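Local coordinates for protein 4-hydroxy-3-methylbut-2-enyl diphosphate reductase (PDB 3DNF) that catalyses the last step of the non-mevalonate isoprenoid pathway, reducing HMBPP to isopentenyl and dimethylallyl diphosphate with an iron-sulfur cluster, at residues E61-R72 and L84-T95. Numbering follows the deposited sequence.
Sequences EEFKEGDTVIIR and LRKKGLKVIDAT
With CG anti to the backbone N (chi1 -169°) and every later torsion extended, Lys87 reaches straight to Glu61 and Phe63. Its NZ meets Glu61 OE2 on the anti side, somewhat out of the carboxylate plane, in a 2.6 Å salt bridge, the two side chains coming from opposite directions; NZ also donates to Phe63 O, nearly along the C=O axis. A methionine in its place would probably leave the Glu61 carboxylate without its countercharge and the Phe63 carbonyl without this donor. Leu89 sets CD1 3.6 Å from Phe63 CD1, while its CD2 lies 3.1 Å from Lys64 O; Leu84 CD2 also touches the Phe63 ring, one face of which carries Val69 CG1. These groups gather where parallel neighbours 68-71 and 90-93 begin, beside the turn from helix 78-86 into strand 90-93 of a beta-alpha-beta crossover. Gly88 closes the helix in a Schellman motif, and its O accepts from Gly66 N (2.8 Å) in the type II turn Lys64 to Asp67. Lys90 N then bonds to Asp67 O, Lys90 O takes Val69 N, Val69 O takes Ile92 N, and Ile92 O takes Ile71 N, the staggered pattern of parallel strands. On the face toward helix 78-86 Ile71 CD1 meets Val91 CG1 (3.7 Å); on the opposite face Thr68 CG2 packs 3.5 Å from Ile92 CG1, and Ile70 and Ile92 both touch helix 14-26. At the strand's end, Asp93 OD1 accepts from Thr95 N in an Asx turn and from Thr95 OG1 through its syn lone pair.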
# COMPACT_ATOMS: atom_id res chain seq x y z
N GLU B 61 3.46 4.47 -41.80
CA GLU B 61 2.07 4.79 -42.05
C GLU B 61 1.76 4.34 -43.49
O GLU B 61 1.06 5.00 -44.26
CB GLU B 61 1.89 6.30 -41.78
CG GLU B 61 0.47 6.85 -41.86
CD GLU B 61 -0.52 6.31 -40.85
OE1 GLU B 61 -0.23 6.00 -39.67
OE2 GLU B 61 -1.69 6.19 -41.25
N GLU B 62 2.29 3.16 -43.86
CA GLU B 62 2.18 2.72 -45.25
C GLU B 62 0.82 2.13 -45.64
O GLU B 62 0.53 2.03 -46.83
CB GLU B 62 3.29 1.71 -45.61
CG GLU B 62 3.18 0.37 -44.89
CD GLU B 62 3.94 0.31 -43.56
OE1 GLU B 62 3.91 1.28 -42.77
OE2 GLU B 62 4.56 -0.74 -43.33
N PHE B 63 0.02 1.69 -44.67
CA PHE B 63 -1.33 1.13 -44.94
C PHE B 63 -2.26 2.19 -45.52
O PHE B 63 -2.13 3.39 -45.24
CB PHE B 63 -1.93 0.46 -43.68
CG PHE B 63 -1.47 1.11 -42.38
CD1 PHE B 63 -2.02 2.32 -41.98
CD2 PHE B 63 -0.50 0.52 -41.57
CE1 PHE B 63 -1.63 2.96 -40.81
CE2 PHE B 63 -0.10 1.15 -40.36
CZ PHE B 63 -0.67 2.38 -40.00
N LYS B 64 -3.17 1.74 -46.38
CA LYS B 64 -4.04 2.63 -47.13
C LYS B 64 -5.51 2.29 -46.91
O LYS B 64 -5.84 1.23 -46.40
CB LYS B 64 -3.69 2.60 -48.62
CG LYS B 64 -4.15 1.37 -49.37
CD LYS B 64 -3.30 1.21 -50.61
CE LYS B 64 -4.01 0.69 -51.86
NZ LYS B 64 -5.01 -0.41 -51.80
N GLU B 65 -6.39 3.19 -47.34
CA GLU B 65 -7.82 2.96 -47.18
C GLU B 65 -8.14 1.52 -47.61
O GLU B 65 -7.71 1.06 -48.68
CB GLU B 65 -8.63 3.94 -48.03
CG GLU B 65 -10.13 3.81 -47.85
CD GLU B 65 -10.92 4.69 -48.81
OE1 GLU B 65 -10.46 4.93 -49.95
OE2 GLU B 65 -12.02 5.11 -48.43
N GLY B 66 -8.92 0.85 -46.78
CA GLY B 66 -9.36 -0.51 -47.11
C GLY B 66 -8.46 -1.59 -46.60
O GLY B 66 -8.86 -2.77 -46.59
N ASP B 67 -7.24 -1.22 -46.18
CA ASP B 67 -6.35 -2.19 -45.53
C ASP B 67 -6.81 -2.52 -44.08
O ASP B 67 -7.59 -1.80 -43.49
CB ASP B 67 -4.86 -1.74 -45.51
CG ASP B 67 -4.21 -1.77 -46.90
OD1 ASP B 67 -4.75 -2.41 -47.86
OD2 ASP B 67 -3.13 -1.15 -47.04
N THR B 68 -6.32 -3.63 -43.55
CA THR B 68 -6.68 -4.04 -42.18
C THR B 68 -5.49 -3.72 -41.29
O THR B 68 -4.34 -3.96 -41.67
CB THR B 68 -6.97 -5.55 -42.10
OG1 THR B 68 -8.17 -5.83 -42.81
CG2 THR B 68 -7.15 -6.02 -40.60
N VAL B 69 -5.74 -3.08 -40.14
CA VAL B 69 -4.66 -2.93 -39.16
C VAL B 69 -5.09 -3.54 -37.84
O VAL B 69 -6.23 -3.41 -37.39
CB VAL B 69 -4.21 -1.45 -38.95
CG1 VAL B 69 -3.47 -0.91 -40.19
CG2 VAL B 69 -5.41 -0.64 -38.61
N ILE B 70 -4.15 -4.30 -37.25
CA ILE B 70 -4.37 -5.00 -35.97
C ILE B 70 -3.65 -4.32 -34.81
O ILE B 70 -2.39 -4.18 -34.80
CB ILE B 70 -3.99 -6.50 -36.07
CG1 ILE B 70 -4.80 -7.16 -37.22
CG2 ILE B 70 -4.24 -7.23 -34.72
CD1 ILE B 70 -4.03 -8.26 -37.92
N ILE B 71 -4.45 -3.84 -33.86
CA ILE B 71 -3.87 -3.19 -32.64
C ILE B 71 -3.24 -4.29 -31.79
O ILE B 71 -3.89 -5.30 -31.54
CB ILE B 71 -4.96 -2.47 -31.85
CG1 ILE B 71 -5.59 -1.35 -32.74
CG2 ILE B 71 -4.39 -1.92 -30.47
CD1 ILE B 71 -6.71 -0.57 -32.06
N ARG B 72 -2.00 -4.09 -31.32
CA ARG B 72 -1.32 -5.12 -30.57
C ARG B 72 -1.89 -5.27 -29.17
O ARG B 72 -2.68 -4.41 -28.71
CB ARG B 72 0.19 -4.87 -30.52
CG ARG B 72 0.87 -4.80 -31.91
CD ARG B 72 2.37 -4.76 -31.78
NE ARG B 72 2.86 -3.56 -31.09
CZ ARG B 72 4.11 -3.11 -31.19
NH1 ARG B 72 4.98 -3.71 -31.98
NH2 ARG B 72 4.48 -2.02 -30.53
N LEU B 84 -6.99 5.95 -36.96
CA LEU B 84 -6.90 4.82 -37.88
C LEU B 84 -8.23 4.53 -38.58
O LEU B 84 -8.25 4.31 -39.81
CB LEU B 84 -6.32 3.58 -37.18
CG LEU B 84 -4.82 3.82 -36.82
CD1 LEU B 84 -4.47 2.82 -35.78
CD2 LEU B 84 -3.85 3.86 -37.98
N ARG B 85 -9.31 4.51 -37.79
CA ARG B 85 -10.69 4.36 -38.34
C ARG B 85 -11.01 5.44 -39.35
O ARG B 85 -11.57 5.16 -40.43
CB ARG B 85 -11.72 4.36 -37.20
CG ARG B 85 -11.62 3.12 -36.30
CD ARG B 85 -12.76 3.07 -35.24
NE ARG B 85 -12.46 2.08 -34.20
CZ ARG B 85 -12.53 0.76 -34.35
NH1 ARG B 85 -12.87 0.22 -35.51
NH2 ARG B 85 -12.23 -0.05 -33.35
N LYS B 86 -10.67 6.68 -39.04
CA LYS B 86 -10.97 7.81 -39.93
C LYS B 86 -10.21 7.74 -41.26
O LYS B 86 -10.65 8.31 -42.24
CB LYS B 86 -10.69 9.14 -39.23
CG LYS B 86 -11.73 9.49 -38.20
CD LYS B 86 -11.71 10.99 -37.96
CE LYS B 86 -10.66 11.36 -36.94
NZ LYS B 86 -10.61 12.86 -36.93
N LYS B 87 -9.11 7.00 -41.30
CA LYS B 87 -8.31 6.81 -42.51
C LYS B 87 -8.92 5.71 -43.41
O LYS B 87 -8.42 5.39 -44.50
CB LYS B 87 -6.85 6.48 -42.14
CG LYS B 87 -5.90 6.54 -43.31
CD LYS B 87 -4.53 6.03 -42.96
CE LYS B 87 -3.61 6.14 -44.16
NZ LYS B 87 -2.20 5.77 -43.79
N GLY B 88 -10.01 5.12 -42.92
CA GLY B 88 -10.77 4.15 -43.72
C GLY B 88 -10.16 2.77 -43.63
O GLY B 88 -10.30 1.96 -44.55
N LEU B 89 -9.50 2.49 -42.52
CA LEU B 89 -8.90 1.20 -42.31
C LEU B 89 -9.86 0.28 -41.56
O LEU B 89 -10.63 0.76 -40.71
CB LEU B 89 -7.61 1.39 -41.51
CG LEU B 89 -6.51 2.29 -42.08
CD1 LEU B 89 -5.45 2.58 -41.00
CD2 LEU B 89 -5.90 1.63 -43.30
N LYS B 90 -9.85 -1.02 -41.88
CA LYS B 90 -10.50 -1.99 -41.02
C LYS B 90 -9.62 -2.26 -39.79
O LYS B 90 -8.52 -2.82 -39.92
CB LYS B 90 -10.78 -3.30 -41.78
CG LYS B 90 -11.32 -4.42 -40.91
CD LYS B 90 -11.65 -5.68 -41.73
CE LYS B 90 -12.98 -5.46 -42.48
NZ LYS B 90 -13.43 -6.69 -43.19
N VAL B 91 -10.11 -1.84 -38.63
CA VAL B 91 -9.32 -1.84 -37.40
C VAL B 91 -9.78 -3.03 -36.59
O VAL B 91 -10.96 -3.12 -36.18
CB VAL B 91 -9.44 -0.52 -36.60
CG1 VAL B 91 -8.63 -0.65 -35.28
CG2 VAL B 91 -8.93 0.67 -37.47
N ILE B 92 -8.85 -3.96 -36.38
CA ILE B 92 -9.07 -5.09 -35.48
C ILE B 92 -8.40 -4.83 -34.14
O ILE B 92 -7.18 -4.69 -34.05
CB ILE B 92 -8.48 -6.39 -36.06
CG1 ILE B 92 -8.83 -6.56 -37.57
CG2 ILE B 92 -8.85 -7.62 -35.18
CD1 ILE B 92 -9.97 -7.45 -37.92
N ASP B 93 -9.21 -4.80 -33.09
CA ASP B 93 -8.66 -4.47 -31.78
C ASP B 93 -8.27 -5.74 -31.07
O ASP B 93 -9.13 -6.41 -30.51
CB ASP B 93 -9.66 -3.70 -30.92
CG ASP B 93 -9.03 -3.22 -29.61
OD1 ASP B 93 -7.80 -3.39 -29.45
OD2 ASP B 93 -9.75 -2.58 -28.81
N ALA B 94 -6.96 -6.01 -31.00
CA ALA B 94 -6.46 -7.18 -30.31
C ALA B 94 -5.79 -6.81 -28.97
O ALA B 94 -5.02 -7.59 -28.42
CB ALA B 94 -5.50 -8.00 -31.18
N THR B 95 -6.07 -5.61 -28.45
CA THR B 95 -5.68 -5.28 -27.08
C THR B 95 -6.08 -6.39 -26.10
O THR B 95 -7.22 -6.85 -26.11
CB THR B 95 -6.37 -3.97 -26.63
OG1 THR B 95 -6.08 -2.96 -27.58
CG2 THR B 95 -5.82 -3.52 -25.25